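PDB 5JOZ: Non-reducing end alpha-L-arabinofuranosidase BoGH43B from Bacteroides ovatus, which removes terminal non-reducing alpha-L-arabinofuranosyl residues from the branches of xyloglucan, converting its S units to X units. Local coordinates for residues T86-G91 / V102-A107; Y188-E193 / E202-S207; F368-S373 / F501-L506. One frame throughout, in Å; residues are numbered along the deposited sequence.

Contact 1 (T86-G91 / V102-A107); sequences TFYVIG and VFYVTA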
# COMPACT_ATOMS: atom_id res chain seq x y z
N THR A 86 -14.30 -17.78 9.64
CA THR A 86 -13.04 -17.81 8.91
C THR A 86 -12.93 -16.61 7.93
O THR A 86 -13.85 -16.37 7.13
CB THR A 86 -12.91 -19.14 8.14
OG1 THR A 86 -12.89 -20.23 9.06
CG2 THR A 86 -11.63 -19.19 7.29
N PHE A 87 -11.81 -15.88 7.99
CA PHE A 87 -11.51 -14.78 7.06
C PHE A 87 -10.74 -15.34 5.89
O PHE A 87 -9.93 -16.23 6.08
CB PHE A 87 -10.65 -13.72 7.73
CG PHE A 87 -11.34 -13.00 8.83
CD1 PHE A 87 -11.40 -13.54 10.11
CD2 PHE A 87 -11.94 -11.76 8.60
CE1 PHE A 87 -12.06 -12.87 11.13
CE2 PHE A 87 -12.59 -11.09 9.62
CZ PHE A 87 -12.66 -11.65 10.88
N TYR A 88 -10.97 -14.80 4.70
CA TYR A 88 -10.31 -15.23 3.47
C TYR A 88 -9.75 -14.00 2.77
O TYR A 88 -10.44 -12.99 2.65
CB TYR A 88 -11.30 -15.90 2.52
CG TYR A 88 -11.85 -17.23 3.01
CD1 TYR A 88 -12.87 -17.27 3.95
CD2 TYR A 88 -11.37 -18.43 2.51
CE1 TYR A 88 -13.38 -18.48 4.39
CE2 TYR A 88 -11.87 -19.64 2.95
CZ TYR A 88 -12.88 -19.66 3.89
OH TYR A 88 -13.38 -20.86 4.35
N VAL A 89 -8.49 -14.09 2.33
CA VAL A 89 -7.89 -13.05 1.52
C VAL A 89 -7.28 -13.66 0.28
O VAL A 89 -6.33 -14.43 0.37
CB VAL A 89 -6.81 -12.26 2.29
CG1 VAL A 89 -6.10 -11.29 1.36
CG2 VAL A 89 -7.45 -11.50 3.43
N ILE A 90 -7.81 -13.28 -0.88
CA ILE A 90 -7.36 -13.77 -2.17
C ILE A 90 -6.64 -12.62 -2.88
O ILE A 90 -7.05 -11.48 -2.77
CB ILE A 90 -8.56 -14.33 -3.02
CG1 ILE A 90 -8.07 -15.24 -4.14
CG2 ILE A 90 -9.41 -13.23 -3.62
CD1 ILE A 90 -9.18 -15.97 -4.87
N GLY A 91 -5.54 -12.93 -3.56
CA GLY A 91 -4.84 -11.94 -4.38
C GLY A 91 -4.00 -12.61 -5.43
O GLY A 91 -4.11 -13.82 -5.65
N VAL A 102 -2.36 -16.70 -8.59
CA VAL A 102 -3.46 -16.40 -7.69
C VAL A 102 -3.44 -17.34 -6.50
O VAL A 102 -3.27 -18.53 -6.67
CB VAL A 102 -4.81 -16.46 -8.43
CG1 VAL A 102 -5.99 -16.30 -7.48
CG2 VAL A 102 -4.85 -15.36 -9.49
N PHE A 103 -3.60 -16.78 -5.30
CA PHE A 103 -3.61 -17.56 -4.05
C PHE A 103 -4.65 -16.98 -3.10
O PHE A 103 -5.04 -15.83 -3.24
CB PHE A 103 -2.24 -17.48 -3.36
CG PHE A 103 -1.93 -16.11 -2.84
CD1 PHE A 103 -1.39 -15.16 -3.68
CD2 PHE A 103 -2.27 -15.74 -1.54
CE1 PHE A 103 -1.16 -13.87 -3.24
CE2 PHE A 103 -2.03 -14.45 -1.08
CZ PHE A 103 -1.48 -13.51 -1.94
N TYR A 104 -5.04 -17.75 -2.09
CA TYR A 104 -5.66 -17.18 -0.92
C TYR A 104 -5.08 -17.74 0.37
O TYR A 104 -4.45 -18.79 0.36
CB TYR A 104 -7.20 -17.28 -0.94
CG TYR A 104 -7.82 -18.66 -0.84
CD1 TYR A 104 -8.03 -19.43 -1.98
CD2 TYR A 104 -8.25 -19.18 0.39
CE1 TYR A 104 -8.61 -20.70 -1.91
CE2 TYR A 104 -8.84 -20.45 0.47
CZ TYR A 104 -9.01 -21.20 -0.68
OH TYR A 104 -9.59 -22.45 -0.63
N VAL A 105 -5.31 -17.00 1.46
CA VAL A 105 -4.92 -17.39 2.81
C VAL A 105 -6.11 -17.16 3.74
O VAL A 105 -6.95 -16.32 3.45
CB VAL A 105 -3.69 -16.60 3.33
CG1 VAL A 105 -2.44 -17.01 2.59
CG2 VAL A 105 -3.90 -15.09 3.21
N THR A 106 -6.13 -17.89 4.86
CA THR A 106 -7.26 -17.88 5.79
C THR A 106 -6.84 -17.64 7.23
O THR A 106 -5.69 -17.86 7.59
CB THR A 106 -8.07 -19.21 5.74
OG1 THR A 106 -7.31 -20.29 6.30
CG2 THR A 106 -8.48 -19.56 4.32
N ALA A 107 -7.79 -17.21 8.06
CA ALA A 107 -7.53 -16.98 9.48
C ALA A 107 -8.81 -17.00 10.32
O ALA A 107 -9.89 -16.69 9.83
CB ALA A 107 -6.81 -15.66 9.67
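Phe87 with Ala107, Val89 with Val105 and Gly91 with Phe103 each exchange two main-chain hydrogen bonds, six in all. The shortest joins Phe87 N to Ala107 O at 2.8 Å. Between them, alpha-carbon hydrogens approach the same carbonyls, as where Tyr104 CA lies 3.1 Å from Val89 O. The two tyrosines meet on the face carrying Tyr88, Ile90, Tyr104 and Thr106. Their rings run side by side, pointing the same way with planes 44° apart, and Tyr104 CE2 reaches the rim of the Tyr88 ring, 3.8 Å from CD2. Thr106 CG2 comes 3.6 Å from the same Tyr88 CD2. On the other face Phe103 CG sits between its backbone N and carbonyl carbon (chi1 68°), folding the ring over Gly91 N. Aliphatic contacts are looser: Ile90 CG1 to Val102 CG1 is 4.1 Å. Losing the Tyr88 ring to an alanine would probably open a gap beside Tyr104 and take away one of the two rings that Thr106 CG2 touches. Main-chain bonds thus hold this propeller-blade hairpin together; Tyr104 OH is hydrogen-bonded to Pro154 O, and the rest of the tyrosine-bearing face offers mainly apolar surface to Ile129 and Phe131 of strand 128-132.

Contact 2 (Y188-E193 / E202-S207); sequences YIMSAE and EVIQRS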
# COMPACT_ATOMS: atom_id res chain seq x y z
N TYR A 188 -24.88 -8.84 -8.98
CA TYR A 188 -24.22 -7.66 -9.52
C TYR A 188 -22.74 -7.90 -9.68
O TYR A 188 -22.11 -8.47 -8.80
CB TYR A 188 -24.37 -6.46 -8.58
CG TYR A 188 -25.75 -5.88 -8.48
CD1 TYR A 188 -26.69 -6.42 -7.62
CD2 TYR A 188 -26.10 -4.75 -9.22
CE1 TYR A 188 -27.95 -5.87 -7.50
CE2 TYR A 188 -27.36 -4.20 -9.11
CZ TYR A 188 -28.28 -4.76 -8.25
OH TYR A 188 -29.54 -4.23 -8.14
N ILE A 189 -22.20 -7.45 -10.81
CA ILE A 189 -20.77 -7.38 -11.06
C ILE A 189 -20.43 -5.90 -11.14
O ILE A 189 -20.85 -5.22 -12.07
CB ILE A 189 -20.37 -8.11 -12.37
CG1 ILE A 189 -20.55 -9.62 -12.19
CG2 ILE A 189 -18.92 -7.78 -12.75
CD1 ILE A 189 -20.39 -10.42 -13.47
N MET A 190 -19.68 -5.42 -10.16
CA MET A 190 -19.21 -4.04 -10.11
C MET A 190 -17.73 -4.10 -10.44
O MET A 190 -17.01 -4.96 -9.94
CB MET A 190 -19.44 -3.46 -8.72
CG MET A 190 -19.21 -1.95 -8.60
SD MET A 190 -19.38 -1.32 -6.91
CE MET A 190 -17.95 -2.06 -6.12
N SER A 191 -17.26 -3.19 -11.28
CA SER A 191 -15.89 -3.27 -11.78
C SER A 191 -15.33 -1.89 -12.11
O SER A 191 -16.05 -0.90 -12.10
CB SER A 191 -15.86 -4.17 -13.02
OG SER A 191 -16.71 -3.65 -14.02
N ALA A 192 -14.04 -1.87 -12.40
CA ALA A 192 -13.31 -0.66 -12.72
C ALA A 192 -12.91 -0.66 -14.20
O ALA A 192 -12.65 -1.72 -14.76
CB ALA A 192 -12.07 -0.56 -11.84
N GLU A 193 -12.89 0.53 -14.82
CA GLU A 193 -12.50 0.73 -16.22
C GLU A 193 -11.90 2.11 -16.40
O GLU A 193 -12.06 2.96 -15.53
CB GLU A 193 -13.72 0.69 -17.16
CG GLU A 193 -14.57 -0.54 -17.02
CD GLU A 193 -15.66 -0.66 -18.05
OE1 GLU A 193 -16.06 0.34 -18.68
OE2 GLU A 193 -16.14 -1.81 -18.21
N GLU A 202 -15.79 3.57 -11.74
CA GLU A 202 -16.41 2.31 -11.35
C GLU A 202 -17.71 2.19 -12.10
O GLU A 202 -18.45 3.17 -12.21
CB GLU A 202 -16.66 2.26 -9.85
CG GLU A 202 -16.95 0.87 -9.32
CD GLU A 202 -15.73 -0.03 -9.21
OE1 GLU A 202 -14.59 0.44 -9.35
OE2 GLU A 202 -15.92 -1.24 -8.96
N VAL A 203 -18.00 0.99 -12.61
CA VAL A 203 -19.24 0.72 -13.35
C VAL A 203 -19.90 -0.54 -12.80
O VAL A 203 -19.25 -1.33 -12.12
CB VAL A 203 -19.00 0.59 -14.88
CG1 VAL A 203 -18.33 1.84 -15.42
CG2 VAL A 203 -18.20 -0.66 -15.25
N ILE A 204 -21.18 -0.74 -13.09
CA ILE A 204 -21.90 -1.91 -12.58
C ILE A 204 -22.88 -2.49 -13.61
O ILE A 204 -23.31 -1.80 -14.53
CB ILE A 204 -22.57 -1.60 -11.22
CG1 ILE A 204 -22.92 -2.89 -10.46
CG2 ILE A 204 -23.76 -0.68 -11.39
CD1 ILE A 204 -23.29 -2.67 -9.01
N GLN A 205 -23.17 -3.78 -13.46
CA GLN A 205 -24.16 -4.49 -14.27
C GLN A 205 -24.78 -5.60 -13.43
O GLN A 205 -24.22 -5.99 -12.40
CB GLN A 205 -23.49 -5.07 -15.52
CG GLN A 205 -22.26 -5.93 -15.25
CD GLN A 205 -21.53 -6.32 -16.52
OE1 GLN A 205 -22.11 -6.90 -17.43
NE2 GLN A 205 -20.25 -6.00 -16.58
N ARG A 206 -25.93 -6.12 -13.86
CA ARG A 206 -26.65 -7.11 -13.08
C ARG A 206 -27.40 -8.16 -13.92
O ARG A 206 -27.66 -7.97 -15.11
CB ARG A 206 -27.61 -6.43 -12.10
CG ARG A 206 -28.99 -6.11 -12.66
CD ARG A 206 -29.74 -5.13 -11.77
NE ARG A 206 -31.00 -4.71 -12.36
CZ ARG A 206 -31.84 -3.82 -11.83
NH1 ARG A 206 -31.57 -3.22 -10.66
NH2 ARG A 206 -32.96 -3.51 -12.47
N SER A 207 -27.75 -9.25 -13.26
CA SER A 207 -28.49 -10.34 -13.88
C SER A 207 -29.40 -11.03 -12.85
O SER A 207 -29.13 -10.98 -11.66
CB SER A 207 -27.50 -11.33 -14.48
OG SER A 207 -28.14 -12.52 -14.91
O HOH W 1 -19.22 -4.46 -14.14
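The Tyr188 ring takes Arg206 CB over one face, 3.9 Å from the ring centroid, a CH-pi contact displaced toward the rim. The two side chains lie alongside each other and point the same way, with the guanidinium plane turned 76° from the ring. At the edge of that guanidinium, Tyr188 OH is 3.4 Å from Arg206 NH1. Tyr188 OH is hydrogen-bonded to Gly281 O and Arg206 NH1 to Asp280 O. Trp277 meets the Tyr188 ring edge-to-face, and Arg206 makes cation-pi contacts with Tyr186 and Trp282. Ile204 CD1 reaches the ring obliquely, 3.5 Å from Tyr188 CD2.

Farther along this face Glu202 crosses Met190 at about a right angle. Its CG stands anti to the backbone N and the chain then bends (chi2 75°), folding the carboxylate against the neighbouring strand. Glu202 CD lies 3.0 Å from Ser191 O, a close approach of acceptors without a hydrogen bond, while a bond from Ala239 N holds OE1.

On the opposite face Val203 CG2 packs 3.6 Å from Ser191 OG and against the carboxylate of Glu193, which is bonded to Leu170 N and Gly172 N. One water donates to Ile189 O at 2.7 Å, accepts from Gln205 NE2 and bonds to Ser191 OG, tying the strands together; Gln205 NE2 also bonds to Ser168 O. Ile189 with Gln205 and Ser191 with Val203 form the hydrogen-bonded pairs, the straightest bond being Val203 N to Ser191 O (171° at the hydrogen).

These are the two middle strands of a four-stranded antiparallel blade of the beta-propeller characteristic of family 43 glycosidases. Ala192 brings the hairpin to within about 4 Å, side chain to side chain, of Glu176, the inferred proton donor on the adjoining strand.

Contact 3 (F368-S373 / F501-L506); sequences FNLTAS and FDFRCL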
# COMPACT_ATOMS: atom_id res chain seq x y z
N PHE A 368 1.58 14.83 2.95
CA PHE A 368 2.37 15.75 2.15
C PHE A 368 3.38 16.46 3.03
O PHE A 368 4.56 16.47 2.71
CB PHE A 368 1.47 16.76 1.46
CG PHE A 368 0.64 16.16 0.37
CD1 PHE A 368 1.24 15.74 -0.81
CD2 PHE A 368 -0.72 15.97 0.54
CE1 PHE A 368 0.47 15.17 -1.83
CE2 PHE A 368 -1.49 15.40 -0.46
CZ PHE A 368 -0.89 15.01 -1.65
N ASN A 369 2.90 17.01 4.15
CA ASN A 369 3.72 17.81 5.05
C ASN A 369 4.14 16.95 6.23
O ASN A 369 3.31 16.54 7.04
CB ASN A 369 2.93 19.03 5.52
CG ASN A 369 2.41 19.85 4.36
OD1 ASN A 369 1.24 19.75 3.98
ND2 ASN A 369 3.28 20.63 3.75
N LEU A 370 5.44 16.67 6.33
CA LEU A 370 5.95 15.89 7.45
C LEU A 370 7.38 16.17 7.82
O LEU A 370 8.15 16.76 7.06
CB LEU A 370 5.75 14.38 7.23
CG LEU A 370 6.46 13.55 6.16
CD1 LEU A 370 7.98 13.62 6.21
CD2 LEU A 370 5.99 12.10 6.33
N THR A 371 7.71 15.71 9.01
CA THR A 371 9.07 15.68 9.51
C THR A 371 9.36 14.25 9.91
O THR A 371 8.59 13.63 10.62
CB THR A 371 9.24 16.62 10.72
OG1 THR A 371 9.04 17.96 10.29
CG2 THR A 371 10.65 16.48 11.32
N ALA A 372 10.50 13.75 9.44
CA ALA A 372 10.97 12.42 9.78
C ALA A 372 12.41 12.58 10.18
O ALA A 372 13.18 13.20 9.45
CB ALA A 372 10.88 11.51 8.57
N SER A 373 12.79 12.05 11.34
CA SER A 373 14.19 12.10 11.76
C SER A 373 14.56 10.88 12.59
O SER A 373 13.71 10.23 13.17
CB SER A 373 14.47 13.37 12.56
OG SER A 373 13.62 13.46 13.69
N PHE A 501 13.35 6.94 15.96
CA PHE A 501 12.85 7.41 14.66
C PHE A 501 11.53 8.14 14.91
O PHE A 501 10.57 7.53 15.38
CB PHE A 501 12.62 6.22 13.72
CG PHE A 501 12.35 6.60 12.29
CD1 PHE A 501 11.11 7.11 11.90
CD2 PHE A 501 13.33 6.42 11.31
CE1 PHE A 501 10.86 7.46 10.58
CE2 PHE A 501 13.09 6.76 9.99
CZ PHE A 501 11.86 7.28 9.62
N ASP A 502 11.53 9.45 14.62
CA ASP A 502 10.36 10.32 14.71
C ASP A 502 9.68 10.41 13.37
O ASP A 502 10.33 10.58 12.35
CB ASP A 502 10.75 11.74 15.11
CG ASP A 502 11.14 11.88 16.57
OD1 ASP A 502 11.10 10.89 17.35
OD2 ASP A 502 11.49 13.01 16.94
N PHE A 503 8.35 10.34 13.38
CA PHE A 503 7.56 10.48 12.17
C PHE A 503 6.35 11.35 12.50
O PHE A 503 5.46 10.90 13.23
CB PHE A 503 7.14 9.08 11.69
CG PHE A 503 6.67 9.05 10.26
CD1 PHE A 503 7.58 9.17 9.21
CD2 PHE A 503 5.32 8.90 9.96
CE1 PHE A 503 7.16 9.14 7.89
CE2 PHE A 503 4.89 8.87 8.64
CZ PHE A 503 5.82 8.99 7.60
N ARG A 504 6.33 12.58 12.01
CA ARG A 504 5.25 13.52 12.33
C ARG A 504 4.53 13.99 11.08
O ARG A 504 5.11 14.70 10.27
CB ARG A 504 5.82 14.71 13.10
CG ARG A 504 4.76 15.50 13.84
CD ARG A 504 5.37 16.73 14.49
NE ARG A 504 6.53 16.38 15.30
CZ ARG A 504 6.53 16.11 16.61
NH1 ARG A 504 5.40 16.15 17.33
NH2 ARG A 504 7.68 15.80 17.22
N CYS A 505 3.27 13.58 10.94
CA CYS A 505 2.40 14.05 9.87
C CYS A 505 1.72 15.37 10.25
O CYS A 505 1.20 15.54 11.37
CB CYS A 505 1.34 13.00 9.56
SG CYS A 505 1.97 11.38 9.08
N LEU A 506 1.70 16.31 9.31
CA LEU A 506 1.23 17.67 9.58
C LEU A 506 0.20 18.18 8.58
O LEU A 506 0.09 19.39 8.38
CB LEU A 506 2.45 18.60 9.61
CG LEU A 506 3.48 18.25 10.69
CD1 LEU A 506 4.84 18.84 10.36
CD2 LEU A 506 2.97 18.71 12.06
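Leu370 CD2 presses on the Phe503 ring, 3.4 Å from CZ, at the tight side of this contact. Leu370 CG lies between its backbone N and carbonyl carbon (chi1 67°), which turns the branch toward the ring, while Leu370 CB rests 3.1 Å from Arg504 O. Ala372 CB approaches the same ring obliquely, 4.1 Å from Phe503 CD1. Ser373 O stands over one face of the Phe501 ring, whose neighbour Trp323 meets it edge-to-face.

Thr371 with Arg504 and Ser373 with Asp502 are doubly hydrogen-bonded pairs, the shortest bond being Asp502 N to Ser373 O at 2.7 Å. They join two antiparallel strands in one sheet of the C-terminal concanavalin A-like beta-sandwich, and strand 496-505 also carries Asp499, a residue of the calcium site.

The opposite face is more polar. Ser373 OG touches Asp502 CB at 3.6 Å, and the Asp502 carboxylate turns to a salt bridge with Arg311. The solvent side lies at Arg504, Cys505 and Leu506, where Arg504 CB only grazes Thr371 O at 3.9 Å. Beyond the strands, in loop, Leu506 N still bonds to Asn369 O, bent to 142° at the hydrogen, and Leu506 CB lies against that carbonyl.

The three contacts follow one another along the chain without interleaving. Contacts 1 and 2 each pair the middle strands of a four-stranded antiparallel sheet in the catalytic family 43 propeller; their centres are 23 Å apart and their nearest atoms about 13 Å, so they do not touch. Both hairpins reach toward the inferred active site, where Asp126, which probably modulates the proton donor, lies about 8 Å from Gly91 and its side chain about 6 Å from that of Ala192. Contact 3, its centre 34 and 39 Å from those of contacts 1 and 2, lies across the chain's centre in the calcium-binding C-terminal sandwich, where it joins two strands far apart in sequence within one sheet.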